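PDB 2DG8: putative tetR-family transcriptional regulatory protein from Streptomyces coelicolor, which probably binds DNA through a helix-turn-helix motif and regulates transcription as a member of the TetR family. Local coordinates for residues A[108-113]-A[125-130]. Numbering follows the deposited sequence.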
loop_
_atom_site.group_PDB
_atom_site.type_symbol
_atom_site.label_atom_id
_atom_site.label_comp_id
_atom_site.label_asym_id
_atom_site.label_seq_id
_atom_site.Cartn_x
_atom_site.Cartn_y
_atom_site.Cartn_z
ATOM N N GLN A 108 -2.113 -0.818 -5.683
ATOM C CA GLN A 108 -2.727 0.079 -4.710
ATOM C C GLN A 108 -4.254 0.099 -4.806
ATOM O O GLN A 108 -4.936 0.240 -3.792
ATOM C CB GLN A 108 -2.160 1.496 -4.858
ATOM C CG GLN A 108 -0.647 1.562 -4.627
ATOM C CD GLN A 108 -0.231 1.005 -3.268
ATOM O OE1 GLN A 108 0.783 0.326 -3.153
ATOM N NE2 GLN A 108 -1.008 1.301 -2.238
ATOM N N GLU A 109 -4.797 -0.038 -6.011
ATOM C CA GLU A 109 -6.254 -0.051 -6.152
ATOM C C GLU A 109 -6.777 -1.253 -5.386
ATOM O O GLU A 109 -7.717 -1.138 -4.602
ATOM C CB GLU A 109 -6.674 -0.158 -7.629
ATOM C CG GLU A 109 -6.566 1.141 -8.413
ATOM C CD GLU A 109 -7.663 2.148 -8.063
ATOM O OE1 GLU A 109 -8.613 1.779 -7.341
ATOM O OE2 GLU A 109 -7.590 3.310 -8.523
ATOM N N LEU A 110 -6.154 -2.407 -5.603
ATOM C CA LEU A 110 -6.584 -3.621 -4.929
ATOM C C LEU A 110 -6.554 -3.479 -3.414
ATOM O O LEU A 110 -7.504 -3.860 -2.733
ATOM C CB LEU A 110 -5.718 -4.815 -5.345
ATOM C CG LEU A 110 -6.023 -6.089 -4.556
ATOM C CD1 LEU A 110 -7.500 -6.410 -4.643
ATOM C CD2 LEU A 110 -5.190 -7.240 -5.091
ATOM N N TYR A 111 -5.461 -2.938 -2.890
ATOM C CA TYR A 111 -5.325 -2.752 -1.445
ATOM C C TYR A 111 -6.427 -1.862 -0.865
ATOM O O TYR A 111 -6.909 -2.114 0.238
ATOM C CB TYR A 111 -3.951 -2.160 -1.115
ATOM C CG TYR A 111 -2.807 -3.121 -1.318
ATOM C CD1 TYR A 111 -1.485 -2.692 -1.236
ATOM C CD2 TYR A 111 -3.045 -4.469 -1.586
ATOM C CE1 TYR A 111 -0.429 -3.582 -1.418
ATOM C CE2 TYR A 111 -2.007 -5.357 -1.767
ATOM C CZ TYR A 111 -0.705 -4.915 -1.684
ATOM O OH TYR A 111 0.314 -5.809 -1.866
ATOM N N THR A 112 -6.822 -0.823 -1.601
ATOM C CA THR A 112 -7.874 0.078 -1.119
ATOM C C THR A 112 -9.189 -0.681 -1.119
ATOM O O THR A 112 -9.978 -0.574 -0.182
ATOM C CB THR A 112 -8.000 1.352 -2.007
ATOM O OG1 THR A 112 -6.755 2.055 -2.001
ATOM C CG2 THR A 112 -9.076 2.298 -1.468
ATOM N N LEU A 113 -9.411 -1.470 -2.167
ATOM C CA LEU A 113 -10.634 -2.259 -2.276
ATOM C C LEU A 113 -10.724 -3.252 -1.112
ATOM O O LEU A 113 -11.760 -3.364 -0.450
ATOM C CB LEU A 113 -10.662 -3.006 -3.619
ATOM C CG LEU A 113 -11.914 -3.820 -3.983
ATOM C CD1 LEU A 113 -13.178 -2.959 -3.930
ATOM C CD2 LEU A 113 -11.733 -4.382 -5.387
ATOM N N HIS A 125 -5.170 -12.181 0.633
ATOM C CA HIS A 125 -4.697 -13.295 1.457
ATOM C C HIS A 125 -4.094 -14.384 0.564
ATOM O O HIS A 125 -3.036 -14.939 0.869
ATOM C CB HIS A 125 -5.850 -13.898 2.266
ATOM C CG HIS A 125 -5.405 -14.860 3.326
ATOM N ND1 HIS A 125 -5.194 -14.482 4.637
ATOM C CD2 HIS A 125 -5.112 -16.181 3.267
ATOM C CE1 HIS A 125 -4.793 -15.526 5.337
ATOM N NE2 HIS A 125 -4.734 -16.572 4.527
ATOM N N GLU A 126 -4.779 -14.688 -0.534
ATOM C CA GLU A 126 -4.321 -15.706 -1.476
ATOM C C GLU A 126 -3.072 -15.222 -2.212
ATOM O O GLU A 126 -2.211 -16.017 -2.588
ATOM C CB GLU A 126 -5.439 -16.026 -2.474
ATOM C CG GLU A 126 -5.062 -17.010 -3.568
ATOM C CD GLU A 126 -4.683 -18.379 -3.038
ATOM O OE1 GLU A 126 -4.872 -18.632 -1.824
ATOM O OE2 GLU A 126 -4.200 -19.208 -3.844
ATOM N N TRP A 127 -2.977 -13.910 -2.409
ATOM C CA TRP A 127 -1.818 -13.313 -3.073
ATOM C C TRP A 127 -0.591 -13.489 -2.153
ATOM O O TRP A 127 0.456 -13.984 -2.568
ATOM C CB TRP A 127 -2.082 -11.816 -3.339
ATOM C CG TRP A 127 -1.032 -11.120 -4.166
ATOM C CD1 TRP A 127 0.084 -11.680 -4.717
ATOM C CD2 TRP A 127 -0.987 -9.725 -4.509
ATOM N NE1 TRP A 127 0.825 -10.727 -5.378
ATOM C CE2 TRP A 127 0.193 -9.516 -5.264
ATOM C CE3 TRP A 127 -1.828 -8.633 -4.249
ATOM C CZ2 TRP A 127 0.559 -8.256 -5.762
ATOM C CZ3 TRP A 127 -1.470 -7.378 -4.746
ATOM C CH2 TRP A 127 -0.281 -7.202 -5.494
ATOM N N MET A 128 -0.736 -13.101 -0.894
ATOM C CA MET A 128 0.364 -13.223 0.059
ATOM C C MET A 128 0.811 -14.672 0.228
ATOM O O MET A 128 1.996 -14.945 0.397
ATOM C CB MET A 128 -0.043 -12.654 1.420
ATOM C CG MET A 128 -0.261 -11.151 1.430
ATOM S SD MET A 128 -0.643 -10.546 3.091
ATOM C CE MET A 128 -2.366 -10.914 3.211
ATOM N N ARG A 129 -0.140 -15.595 0.176
ATOM C CA ARG A 129 0.161 -17.009 0.339
ATOM C C ARG A 129 1.004 -17.556 -0.808
ATOM O O ARG A 129 1.940 -18.314 -0.588
ATOM C CB ARG A 129 -1.136 -17.818 0.447
ATOM C CG ARG A 129 -0.934 -19.243 0.934
ATOM C CD ARG A 129 -2.000 -20.164 0.360
ATOM N NE ARG A 129 -1.666 -20.533 -1.011
ATOM C CZ ARG A 129 -2.541 -20.986 -1.899
ATOM N NH1 ARG A 129 -3.817 -21.127 -1.564
ATOM N NH2 ARG A 129 -2.142 -21.301 -3.123
ATOM N N ARG A 130 0.660 -17.183 -2.034
ATOM C CA ARG A 130 1.401 -17.655 -3.200
ATOM C C ARG A 130 2.800 -17.033 -3.247
ATOM O O ARG A 130 3.769 -17.670 -3.680
ATOM C CB ARG A 130 0.613 -17.332 -4.467
ATOM C CG ARG A 130 -0.789 -17.926 -4.443
ATOM C CD ARG A 130 -1.069 -18.715 -5.707
ATOM N NE ARG A 130 -1.288 -17.845 -6.857
ATOM C CZ ARG A 130 -1.095 -18.217 -8.118
ATOM N NH1 ARG A 130 -1.324 -17.363 -9.103
ATOM N NH2 ARG A 130 -0.653 -19.437 -8.396
#
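Trp127 reaches from helix 121-135 to Leu110 and Tyr111 of helix 101-116, joining two successive helices of the all-helical C-terminal domain of a TetR-type regulator. The backbones stay well apart, with the CA atoms of Leu110 and Trp127 11.0 Å from each other, and a side chain as long as tryptophan suits backbones this far apart. Its CG lies anti to the backbone N (chi1 -173°), which sends the indole across, and chi2 near 0° puts the benzene part foremost. There the packing is close: CD2 of Leu110 rests 3.7 Å from CE3 of Trp127, a branched aliphatic end lying against the indole as the two side chains run past each other in opposite directions. The Tyr111 ring meets the same corner of the indole crosswise and obliquely, its plane turned 38° from that of the six-membered ring. Thr65, Ile68 and Val69 of helix 53-77 also pack on Trp127, so the indole is buried among three helices. Tyrosine suits its place because the ring is apolar enough to lie against the indole, while its buried hydroxyl is hydrogen-bonded to Glu152 of helix 141-159. A leucine in place of Tyr111 would probably leave that carboxylate without its phenolic mate and open a gap beside the indole. The looser, more solvent-open side is that of Glu126 and Arg129, where exposed Arg129 pairs with partly exposed Glu126 by charge alone. Within the buried part, the closest approach across the two segments is from CE2 of Tyr111 to CZ3 of Trp127, at 3.6 Å.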